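Local coordinates for protein (sliding clamp) (Enterobacteria phage RB69, PDB 1B77) that probably encircles DNA as a ring-shaped sliding clamp and tethers the phage DNA polymerase to its template for processive replication, at residues I83-T86 with R87-V90; L126-V129 with S130-L133. One frame throughout, in Å; residues are numbered along the deposited sequence.

In the fold
Interaction 1 comes first along the chain, in the hairpin of strands 81-84 and 88-92, and interaction 2 follows, in the last turns of helix 120-132. They belong to different sequence families of the DNA clamp clan and share no sheet or helix: their centres lie about 42 Å apart and their nearest atoms about 29 Å. Both nevertheless face subunit boundaries of the three-chain assembly. The hairpin at 83-90 meets D122 and Q125 of the second subunit, while helix residues R128 and V129 and the nearby L133 pack on L66, I63 and W92 of the third. The two sites probably form the two sides of one repeating interface, consistent with head-to-tail closure of a trimeric ring.

Interaction 1: residues I83-T86 with R87-V90; sequences IADT and RSTV
I83 and V90 face each other as an antiparallel hydrogen-bonded pair, their side chains side by side and pointing the same way. I83 N gives its hydrogen to V90 O at 2.7 Å, and V90 N returns a straighter bond to I83 O at 2.9 Å, with an N-H...O angle of 165°. The branch of I83 that does the touching is CG1: chi1 of -55° sets it beside the backbone N, and the extended chain brings CD1 to 3.9 Å from V90 CG1. On the same face, helix 57-64 covers the pair, with F60, I63 and L64 against I83 and I63 against V90. Toward the turn, A84 and T89 form a non-hydrogen-bonded pair, their side chains on the other face. Here the strands 81-84 and 88-92 join in a beta hairpin, closed by D85 N donating to S88 O at 2.9 Å. At the T86-R87 link a water accepts from R87 N at 3.0 Å and gives D85 OD2 a weak bond, bridging turn backbone and carboxylate. T86 N also gives D85 OD1 a weak bond, and the same oxygen is hydrogen-bonded to S68 OG. R87 runs out alongside T86, its CG 4.0 Å from T86 CG2, and bends at chi2. The second subunit takes up the polar ends along this edge: Q125 of that chain bonds D85 OD2 through NE2 and S88 OG through OE1, D122 of that chain makes a salt bridge with the R87 guanidinium, and S88, T89 and V90 pair with one of its strands, extending the sheet across the interface.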
loop_
_atom_site.group_PDB
_atom_site.type_symbol
_atom_site.label_atom_id
_atom_site.label_comp_id
_atom_site.label_asym_id
_atom_site.label_seq_id
_atom_site.Cartn_x
_atom_site.Cartn_y
_atom_site.Cartn_z
ATOM N N ILE A 83 -9.474 -25.119 -15.279
ATOM C CA ILE A 83 -10.207 -23.875 -15.463
ATOM C C ILE A 83 -10.116 -23.513 -16.940
ATOM O O ILE A 83 -9.066 -23.069 -17.423
ATOM C CB ILE A 83 -9.601 -22.742 -14.617
ATOM C CG1 ILE A 83 -9.530 -23.180 -13.150
ATOM C CG2 ILE A 83 -10.442 -21.481 -14.757
ATOM C CD1 ILE A 83 -8.702 -22.264 -12.272
ATOM N N ALA A 84 -11.220 -23.715 -17.654
ATOM C CA ALA A 84 -11.277 -23.452 -19.088
ATOM C C ALA A 84 -11.651 -22.020 -19.446
ATOM O O ALA A 84 -12.766 -21.573 -19.176
ATOM C CB ALA A 84 -12.252 -24.427 -19.752
ATOM N N ASP A 85 -10.709 -21.310 -20.061
ATOM C CA ASP A 85 -10.926 -19.922 -20.477
ATOM C C ASP A 85 -10.989 -19.875 -22.014
ATOM O O ASP A 85 -10.812 -20.899 -22.671
ATOM C CB ASP A 85 -9.792 -19.042 -19.944
ATOM C CG ASP A 85 -10.112 -17.565 -20.015
ATOM O OD1 ASP A 85 -11.298 -17.212 -20.176
ATOM O OD2 ASP A 85 -9.175 -16.750 -19.884
ATOM N N THR A 86 -11.243 -18.699 -22.583
ATOM C CA THR A 86 -11.355 -18.563 -24.039
ATOM C C THR A 86 -10.232 -19.235 -24.846
ATOM O O THR A 86 -10.490 -20.181 -25.589
ATOM C CB THR A 86 -11.443 -17.080 -24.449
ATOM O OG1 THR A 86 -12.462 -16.433 -23.672
ATOM C CG2 THR A 86 -11.804 -16.960 -25.934
ATOM N N ARG A 87 -8.998 -18.756 -24.707
ATOM C CA ARG A 87 -7.873 -19.345 -25.444
ATOM C C ARG A 87 -6.837 -20.000 -24.538
ATOM O O ARG A 87 -5.766 -20.385 -25.000
ATOM C CB ARG A 87 -7.127 -18.290 -26.265
ATOM C CG ARG A 87 -7.966 -17.253 -26.951
ATOM C CD ARG A 87 -7.818 -15.934 -26.220
ATOM N NE ARG A 87 -8.136 -14.787 -27.065
ATOM C CZ ARG A 87 -8.150 -13.528 -26.634
ATOM N NH1 ARG A 87 -7.868 -13.261 -25.364
ATOM N NH2 ARG A 87 -8.446 -12.536 -27.473
ATOM N N SER A 88 -7.132 -20.117 -23.254
ATOM C CA SER A 88 -6.167 -20.702 -22.340
ATOM C C SER A 88 -6.815 -21.620 -21.327
ATOM O O SER A 88 -8.044 -21.696 -21.230
ATOM C CB SER A 88 -5.408 -19.593 -21.613
ATOM O OG SER A 88 -6.317 -18.720 -20.966
ATOM N N THR A 89 -5.971 -22.306 -20.566
ATOM C CA THR A 89 -6.423 -23.236 -19.542
ATOM C C THR A 89 -5.526 -23.088 -18.307
ATOM O O THR A 89 -4.308 -22.935 -18.419
ATOM C CB THR A 89 -6.339 -24.696 -20.058
ATOM O OG1 THR A 89 -7.111 -24.823 -21.255
ATOM C CG2 THR A 89 -6.863 -25.676 -19.020
ATOM N N VAL A 90 -6.133 -23.115 -17.130
ATOM C CA VAL A 90 -5.378 -23.020 -15.894
ATOM C C VAL A 90 -5.653 -24.274 -15.085
ATOM O O VAL A 90 -6.807 -24.629 -14.861
ATOM C CB VAL A 90 -5.802 -21.796 -15.035
ATOM C CG1 VAL A 90 -5.069 -21.831 -13.691
ATOM C CG2 VAL A 90 -5.505 -20.497 -15.770
HETATM O O HOH W 1 -7.990 -16.455 -23.046
HETATM O O HOH W 2 -9.987 -23.727 -22.482
#

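Interaction 2: residues L126-V129 with S130-L133; sequences LLRV and SRGL
The backbone from L126 runs through the C-terminal part of a helix, with S130 N bonded to L126 O at 3.0 Å and L133 N to V129 O at 3.1 Å. L126 O takes a second hydrogen from the hydroxyl of buried S130, one turn later, OG lying 2.7 Å away because chi1 of -81° keeps it beside its own backbone N. The two donors reach that oxygen from opposite faces of its carbonyl plane. This is the C-terminal part of helix 120-132, where V129 O also receives a weak, bent bond from G132 N. V129 and L133, one turn apart, cross obliquely, V129 CG2 meeting L133 CD1 at 3.6 Å; Y165 of strand 165-171 touches V129, and I63 and W92 of the third subunit pack on V129 and L133 respectively. On the exposed side R131 folds back, bent at chi2 and chi3, and sets one face of its guanidinium over L127 O. That oxygen lies 3.0 Å above the plane and off toward the rim, and the angles are too poor for hydrogen bonds from NE or NH1.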
loop_
_atom_site.group_PDB
_atom_site.type_symbol
_atom_site.label_atom_id
_atom_site.label_comp_id
_atom_site.label_asym_id
_atom_site.label_seq_id
_atom_site.Cartn_x
_atom_site.Cartn_y
_atom_site.Cartn_z
ATOM N N LEU A 126 -17.452 -1.398 15.413
ATOM C CA LEU A 126 -16.889 -2.297 16.418
ATOM C C LEU A 126 -15.576 -2.900 15.908
ATOM O O LEU A 126 -14.582 -2.953 16.627
ATOM C CB LEU A 126 -17.875 -3.427 16.735
ATOM C CG LEU A 126 -17.338 -4.540 17.647
ATOM C CD1 LEU A 126 -17.051 -3.972 19.023
ATOM C CD2 LEU A 126 -18.347 -5.684 17.732
ATOM N N LEU A 127 -15.585 -3.357 14.661
ATOM C CA LEU A 127 -14.398 -3.953 14.064
ATOM C C LEU A 127 -13.301 -2.912 13.811
ATOM O O LEU A 127 -12.119 -3.185 14.015
ATOM C CB LEU A 127 -14.775 -4.663 12.755
ATOM C CG LEU A 127 -15.491 -6.015 12.883
ATOM C CD1 LEU A 127 -16.615 -5.939 13.888
ATOM C CD2 LEU A 127 -16.016 -6.435 11.525
ATOM N N ARG A 128 -13.699 -1.719 13.382
ATOM C CA ARG A 128 -12.746 -0.652 13.101
ATOM C C ARG A 128 -12.037 -0.181 14.364
ATOM O O ARG A 128 -10.811 -0.125 14.413
ATOM C CB ARG A 128 -13.453 0.557 12.472
ATOM C CG ARG A 128 -14.104 0.341 11.103
ATOM C CD ARG A 128 -13.104 0.210 9.980
ATOM N NE ARG A 128 -13.762 0.125 8.676
ATOM C CZ ARG A 128 -14.302 1.155 8.030
ATOM N NH1 ARG A 128 -14.269 2.375 8.559
ATOM N NH2 ARG A 128 -14.886 0.967 6.855
ATOM N N VAL A 129 -12.810 0.164 15.388
ATOM C CA VAL A 129 -12.227 0.669 16.621
ATOM C C VAL A 129 -11.549 -0.396 17.494
ATOM O O VAL A 129 -10.602 -0.093 18.222
ATOM C CB VAL A 129 -13.287 1.424 17.457
ATOM C CG1 VAL A 129 -14.265 0.447 18.073
ATOM C CG2 VAL A 129 -12.607 2.253 18.525
ATOM N N SER A 130 -12.014 -1.639 17.422
ATOM C CA SER A 130 -11.406 -2.700 18.220
ATOM C C SER A 130 -9.903 -2.790 17.967
ATOM O O SER A 130 -9.112 -2.931 18.897
ATOM C CB SER A 130 -12.060 -4.052 17.916
ATOM O OG SER A 130 -13.278 -4.198 18.634
ATOM N N ARG A 131 -9.514 -2.700 16.701
ATOM C CA ARG A 131 -8.109 -2.768 16.330
ATOM C C ARG A 131 -7.299 -1.583 16.853
ATOM O O ARG A 131 -6.131 -1.728 17.203
ATOM C CB ARG A 131 -7.972 -2.854 14.802
ATOM C CG ARG A 131 -8.019 -4.274 14.254
ATOM C CD ARG A 131 -9.265 -4.559 13.428
ATOM N NE ARG A 131 -9.369 -3.717 12.235
ATOM C CZ ARG A 131 -10.244 -3.928 11.251
ATOM N NH1 ARG A 131 -11.095 -4.945 11.321
ATOM N NH2 ARG A 131 -10.288 -3.106 10.208
ATOM N N GLY A 132 -7.925 -0.411 16.908
ATOM C CA GLY A 132 -7.233 0.781 17.375
ATOM C C GLY A 132 -7.072 0.920 18.878
ATOM O O GLY A 132 -6.221 1.682 19.343
ATOM N N LEU A 133 -7.888 0.194 19.641
ATOM C CA LEU A 133 -7.835 0.236 21.102
ATOM C C LEU A 133 -7.388 -1.110 21.664
ATOM O O LEU A 133 -7.549 -1.377 22.852
ATOM C CB LEU A 133 -9.215 0.572 21.677
ATOM C CG LEU A 133 -9.823 1.949 21.411
ATOM C CD1 LEU A 133 -11.277 1.960 21.860
ATOM C CD2 LEU A 133 -9.021 3.006 22.147
#